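Local coordinates for protein fimbrium subunit Fim1C (PDB 4QB7) that probably forms part of the tip of bacterial fimbriae, the cell-surface filaments that mediate adhesion and biofilm formation, at residues 167-172 with 266-272; 212-216 with 271-276. All blocks are in the same frame, centred on the assembly; numbering follows the deposited sequence.

Interaction 1 (167-172 with 266-272); sequences VLTQIA and EALYFIP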
loop_
_atom_site.group_PDB
_atom_site.type_symbol
_atom_site.label_atom_id
_atom_site.label_comp_id
_atom_site.label_asym_id
_atom_site.label_seq_id
_atom_site.Cartn_x
_atom_site.Cartn_y
_atom_site.Cartn_z
ATOM N N VAL A 167 2.971 0.379 -5.878
ATOM C CA VAL A 167 3.499 1.746 -5.934
ATOM C C VAL A 167 3.339 2.499 -4.600
ATOM O O VAL A 167 3.800 3.636 -4.479
ATOM C CB VAL A 167 2.893 2.527 -7.115
ATOM C CG1 VAL A 167 3.233 1.833 -8.432
ATOM C CG2 VAL A 167 1.382 2.716 -6.962
ATOM N N LEU A 168 2.717 1.864 -3.603
ATOM C CA LEU A 168 2.524 2.443 -2.267
ATOM C C LEU A 168 3.576 1.873 -1.292
ATOM O O LEU A 168 4.484 1.145 -1.714
ATOM C CB LEU A 168 1.095 2.100 -1.755
ATOM C CG LEU A 168 -0.098 2.600 -2.535
ATOM C CD1 LEU A 168 -1.368 2.143 -1.895
ATOM C CD2 LEU A 168 -0.100 4.108 -2.639
ATOM N N THR A 169 3.458 2.215 0.000
ATOM C CA THR A 169 4.296 1.643 1.041
ATOM C C THR A 169 3.392 0.747 1.899
ATOM O O THR A 169 2.223 1.090 2.157
ATOM C CB THR A 169 5.077 2.701 1.833
ATOM O OG1 THR A 169 6.076 2.032 2.589
ATOM C CG2 THR A 169 4.223 3.520 2.758
ATOM N N GLN A 170 3.900 -0.414 2.287
ATOM C CA GLN A 170 3.144 -1.287 3.172
ATOM C C GLN A 170 3.710 -1.280 4.600
ATOM O O GLN A 170 4.926 -1.398 4.769
ATOM C CB GLN A 170 3.125 -2.723 2.655
ATOM C CG GLN A 170 2.067 -3.547 3.367
ATOM C CD GLN A 170 2.153 -5.006 3.081
ATOM O OE1 GLN A 170 2.060 -5.835 3.975
ATOM N NE2 GLN A 170 2.285 -5.375 1.837
ATOM N N ILE A 171 2.831 -1.138 5.617
ATOM C CA ILE A 171 3.161 -1.312 7.039
ATOM C C ILE A 171 2.601 -2.691 7.304
ATOM O O ILE A 171 1.384 -2.830 7.510
ATOM C CB ILE A 171 2.668 -0.201 8.019
ATOM C CG1 ILE A 171 3.084 1.229 7.589
ATOM C CG2 ILE A 171 3.097 -0.494 9.438
ATOM C CD1 ILE A 171 4.536 1.385 6.936
ATOM N N ALA A 172 3.448 -3.728 7.060
ATOM C CA ALA A 172 3.063 -5.144 7.160
ATOM C C ALA A 172 2.673 -5.532 8.582
ATOM O O ALA A 172 1.780 -6.363 8.765
ATOM C CB ALA A 172 4.202 -6.019 6.688
ATOM N N GLU A 266 -4.189 -8.543 7.635
ATOM C CA GLU A 266 -4.337 -7.091 7.606
ATOM C C GLU A 266 -2.986 -6.325 7.595
ATOM O O GLU A 266 -2.020 -6.722 8.260
ATOM C CB GLU A 266 -5.230 -6.637 8.764
ATOM C CG GLU A 266 -6.666 -7.102 8.546
ATOM C CD GLU A 266 -7.677 -6.986 9.671
ATOM O OE1 GLU A 266 -7.307 -6.622 10.812
ATOM O OE2 GLU A 266 -8.860 -7.292 9.401
ATOM N N ALA A 267 -2.927 -5.257 6.766
ATOM C CA ALA A 267 -1.777 -4.360 6.598
ATOM C C ALA A 267 -2.254 -2.970 6.181
ATOM O O ALA A 267 -3.394 -2.821 5.745
ATOM C CB ALA A 267 -0.814 -4.916 5.566
ATOM N N LEU A 268 -1.393 -1.955 6.328
ATOM C CA LEU A 268 -1.694 -0.566 5.965
ATOM C C LEU A 268 -0.958 -0.217 4.702
ATOM O O LEU A 268 0.193 -0.615 4.542
ATOM C CB LEU A 268 -1.289 0.393 7.101
ATOM C CG LEU A 268 -1.856 0.126 8.509
ATOM C CD1 LEU A 268 -1.151 0.959 9.519
ATOM C CD2 LEU A 268 -3.355 0.431 8.585
ATOM N N TYR A 269 -1.614 0.512 3.789
ATOM C CA TYR A 269 -1.043 0.906 2.487
ATOM C C TYR A 269 -1.146 2.389 2.329
ATOM O O TYR A 269 -2.242 2.917 2.128
ATOM C CB TYR A 269 -1.750 0.194 1.303
ATOM C CG TYR A 269 -1.990 -1.280 1.519
ATOM C CD1 TYR A 269 -0.943 -2.191 1.463
ATOM C CD2 TYR A 269 -3.263 -1.763 1.802
ATOM C CE1 TYR A 269 -1.154 -3.554 1.675
ATOM C CE2 TYR A 269 -3.493 -3.133 1.990
ATOM C CZ TYR A 269 -2.430 -4.020 1.938
ATOM O OH TYR A 269 -2.624 -5.353 2.176
ATOM N N PHE A 270 -0.005 3.069 2.398
ATOM C CA PHE A 270 0.049 4.533 2.324
ATOM C C PHE A 270 0.756 5.040 1.084
ATOM O O PHE A 270 1.601 4.322 0.553
ATOM C CB PHE A 270 0.826 5.066 3.551
ATOM C CG PHE A 270 0.098 5.017 4.869
ATOM C CD1 PHE A 270 -0.825 5.999 5.207
ATOM C CD2 PHE A 270 0.343 4.001 5.780
ATOM C CE1 PHE A 270 -1.508 5.947 6.427
ATOM C CE2 PHE A 270 -0.312 3.973 7.017
ATOM C CZ PHE A 270 -1.235 4.944 7.329
ATOM N N ILE A 271 0.471 6.322 0.676
ATOM C CA ILE A 271 1.228 7.043 -0.347
ATOM C C ILE A 271 2.640 7.157 0.286
ATOM O O ILE A 271 2.750 7.530 1.472
ATOM C CB ILE A 271 0.594 8.401 -0.746
ATOM C CG1 ILE A 271 -0.799 8.211 -1.371
ATOM C CG2 ILE A 271 1.506 9.158 -1.709
ATOM C CD1 ILE A 271 -1.644 9.401 -1.374
ATOM N N PRO A 272 3.704 6.697 -0.416
ATOM C CA PRO A 272 5.038 6.688 0.211
ATOM C C PRO A 272 5.583 8.089 0.503
ATOM O O PRO A 272 5.066 9.093 -0.018
ATOM C CB PRO A 272 5.900 5.951 -0.825
ATOM C CG PRO A 272 5.228 6.196 -2.108
ATOM C CD PRO A 272 3.764 6.206 -1.811
#
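Thr169 and Ile171 pair with Phe270 and Leu268 through four backbone hydrogen bonds, two for each antiparallel hydrogen-bonded pair. Thr169 N donates almost straight to Phe270 O (2.9 Å, N-H...O angle 171°), and Ile171 N reaches Leu268 O at the same length. Gln170 and Tyr269 form the non-hydrogen-bonded pair between them, where Gln170 CA lies 3.3 Å from Leu268 O in a CA-H...O contact. The buried hydroxyl of Thr169 is satisfied by Lys320 O.

Among the side chains, Gln170 and Tyr269 run alongside each other in the same direction. The methylene CG of Gln170, anti to the backbone N (chi1 -166°), packs 3.6 Å from Tyr269 CE1, its amide turned 74° from the ring plane. The ring of Trp347 meets that of Tyr269 with the two planes nearly parallel. On the other face, Thr169 CG2 touches Phe270 CB at 3.8 Å, and Ile171 CG1 approaches the edge of the phenylalanine ring. Leu168, just before the strand, lies across Tyr269 at about a right angle, CD1 3.8 Å from Tyr269 CB.

The backbone bonds thus set the antiparallel register of strands 159-178 and 259-270 in the mixed sheet, whose faces differ: largely apolar at Thr169, Ile171, Leu268 and Phe270, mixed at Gln170 and Tyr269.

Interaction 2 (212-216 with 271-276); sequences NDTWE and IPVNNK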
loop_
_atom_site.group_PDB
_atom_site.type_symbol
_atom_site.label_atom_id
_atom_site.label_comp_id
_atom_site.label_asym_id
_atom_site.label_seq_id
_atom_site.Cartn_x
_atom_site.Cartn_y
_atom_site.Cartn_z
ATOM N N ASN A 212 7.531 8.312 -15.159
ATOM C CA ASN A 212 8.766 7.917 -14.480
ATOM C C ASN A 212 8.522 7.080 -13.203
ATOM O O ASN A 212 9.466 6.888 -12.408
ATOM C CB ASN A 212 9.598 9.158 -14.146
ATOM C CG ASN A 212 8.860 10.177 -13.340
ATOM O OD1 ASN A 212 7.656 10.057 -13.086
ATOM N ND2 ASN A 212 9.554 11.243 -12.993
ATOM N N ASP A 213 7.275 6.589 -13.019
ATOM C CA ASP A 213 6.891 5.746 -11.896
ATOM C C ASP A 213 7.218 6.441 -10.527
ATOM O O ASP A 213 7.905 5.890 -9.666
ATOM C CB ASP A 213 7.553 4.356 -12.049
ATOM C CG ASP A 213 7.372 3.368 -10.922
ATOM O OD1 ASP A 213 6.248 3.266 -10.401
ATOM O OD2 ASP A 213 8.360 2.700 -10.563
ATOM N N THR A 214 6.735 7.675 -10.362
ATOM C CA THR A 214 6.926 8.457 -9.151
ATOM C C THR A 214 5.653 9.184 -8.786
ATOM O O THR A 214 4.806 9.463 -9.643
ATOM C CB THR A 214 8.086 9.501 -9.257
ATOM O OG1 THR A 214 7.752 10.515 -10.182
ATOM C CG2 THR A 214 9.438 8.907 -9.577
ATOM N N TRP A 215 5.551 9.511 -7.489
ATOM C CA TRP A 215 4.513 10.298 -6.844
ATOM C C TRP A 215 4.962 11.742 -6.678
ATOM O O TRP A 215 6.128 12.021 -6.363
ATOM C CB TRP A 215 4.215 9.729 -5.449
ATOM C CG TRP A 215 3.484 8.430 -5.447
ATOM C CD1 TRP A 215 4.024 7.189 -5.313
ATOM C CD2 TRP A 215 2.064 8.244 -5.557
ATOM N NE1 TRP A 215 3.026 6.240 -5.299
ATOM C CE2 TRP A 215 1.814 6.861 -5.461
ATOM C CE3 TRP A 215 0.974 9.118 -5.706
ATOM C CZ2 TRP A 215 0.523 6.332 -5.488
ATOM C CZ3 TRP A 215 -0.307 8.590 -5.742
ATOM C CH2 TRP A 215 -0.522 7.215 -5.643
ATOM N N GLU A 216 4.017 12.656 -6.831
ATOM C CA GLU A 216 4.229 14.072 -6.582
ATOM C C GLU A 216 2.982 14.627 -5.849
ATOM O O GLU A 216 1.962 13.944 -5.785
ATOM C CB GLU A 216 4.575 14.825 -7.866
ATOM C CG GLU A 216 3.524 14.736 -8.951
ATOM C CD GLU A 216 3.682 15.775 -10.040
ATOM O OE1 GLU A 216 4.832 15.996 -10.479
ATOM O OE2 GLU A 216 2.661 16.379 -10.443
ATOM N N ILE A 271 0.471 6.322 0.676
ATOM C CA ILE A 271 1.228 7.043 -0.347
ATOM C C ILE A 271 2.640 7.157 0.286
ATOM O O ILE A 271 2.750 7.530 1.472
ATOM C CB ILE A 271 0.594 8.401 -0.746
ATOM C CG1 ILE A 271 -0.799 8.211 -1.371
ATOM C CG2 ILE A 271 1.506 9.158 -1.709
ATOM C CD1 ILE A 271 -1.644 9.401 -1.374
ATOM N N PRO A 272 3.704 6.697 -0.416
ATOM C CA PRO A 272 5.038 6.688 0.211
ATOM C C PRO A 272 5.583 8.089 0.503
ATOM O O PRO A 272 5.066 9.093 -0.018
ATOM C CB PRO A 272 5.900 5.951 -0.825
ATOM C CG PRO A 272 5.228 6.196 -2.108
ATOM C CD PRO A 272 3.764 6.206 -1.811
ATOM N N VAL A 273 6.616 8.159 1.344
ATOM C CA VAL A 273 7.275 9.434 1.649
ATOM C C VAL A 273 8.541 9.482 0.776
ATOM O O VAL A 273 9.319 8.525 0.775
ATOM C CB VAL A 273 7.577 9.630 3.170
ATOM C CG1 VAL A 273 8.320 10.928 3.410
ATOM C CG2 VAL A 273 6.291 9.616 3.989
ATOM N N ASN A 274 8.723 10.565 0.013
ATOM C CA ASN A 274 9.881 10.774 -0.868
ATOM C C ASN A 274 10.138 9.584 -1.782
ATOM O O ASN A 274 11.292 9.210 -2.008
ATOM C CB ASN A 274 11.131 11.104 -0.060
ATOM C CG ASN A 274 11.017 12.401 0.663
ATOM O OD1 ASN A 274 10.554 13.408 0.117
ATOM N ND2 ASN A 274 11.413 12.393 1.917
ATOM N N ASN A 275 9.049 9.002 -2.312
ATOM C CA ASN A 275 9.071 7.860 -3.198
ATOM C C ASN A 275 9.922 6.722 -2.627
ATOM O O ASN A 275 9.600 6.224 -1.552
ATOM C CB ASN A 275 9.519 8.251 -4.609
ATOM C CG ASN A 275 8.448 9.026 -5.321
ATOM O OD1 ASN A 275 7.450 8.467 -5.763
ATOM N ND2 ASN A 275 8.574 10.342 -5.337
ATOM N N LYS A 276 10.967 6.270 -3.352
ATOM C CA LYS A 276 11.757 5.104 -2.928
ATOM C C LYS A 276 12.792 5.429 -1.816
ATOM O O LYS A 276 13.407 4.510 -1.264
ATOM C CB LYS A 276 12.416 4.444 -4.153
ATOM C CG LYS A 276 11.612 3.222 -4.623
ATOM C CD LYS A 276 11.722 2.915 -6.121
ATOM C CE LYS A 276 10.785 1.790 -6.556
ATOM N NZ LYS A 276 10.944 1.450 -8.001
HETATM O O HOH W 1 11.195 3.446 -10.395
#
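The indole of Trp215 receives Ile271 and Pro272 over one face and Asn275 OD1 at its edge, in the ring plane. Ile271 CG2 lies 4.2 Å from the centroid of the six-membered ring of Trp215, and Pro272 CD lies 3.9 Å from that of its five-membered ring; both are CH-pi contacts. Tyr208 meets the indole edge-to-face, and Phe126 also touches it.

The carboxamide of Asn275 grips the backbone of Trp215 twice. Its OD1 accepts from Trp215 N at 2.8 Å, using a lone pair in the carbonyl plane, and its ND2 donates to Trp215 O at 3.1 Å, with an N-H...O angle of 173°. With CG beside its own backbone N (chi1 -73°), Asn275 presents both ends of the amide to one residue, and the two bonds fix the amide's rotation.

At the exposed side, Asp213 OD2 and Lys276 NZ form a long salt bridge of 3.8 Å, bridged by a water that donates to the carboxylate and accepts from Lys276 NZ. Asp213 OD1 is held by Tyr208 OH and Lys321.

Asp213 and Thr214, opposite Lys209, form a G1 beta bulge where strand 214-217 starts its antiparallel pairing with strand 203-209; Asn275 engages the backbone of strand 214-217 much as a neighbouring strand would.

The centres of the two interactions lie about 12 Å apart, and Ile271 and Pro272 belong to both. Along the chain the segments alternate: 167-172 comes first, then 212-216, and finally the continuous run 266-276, which leaves strand 259-270 of the mixed sheet in interaction 1 and enters the loop of interaction 2. Strand 214-217 belongs to a separate antiparallel sheet, so this run ties the two sheets together. Trp215 completes the link: its NE1 probably hydrogen-bonds to Val167 O at 2.8 Å, and its CZ2 packs against Leu168 CD2. Interaction 1 lies near the centre of the chain, and interaction 2 is partly buried beside it, within one fimbrillin-like region.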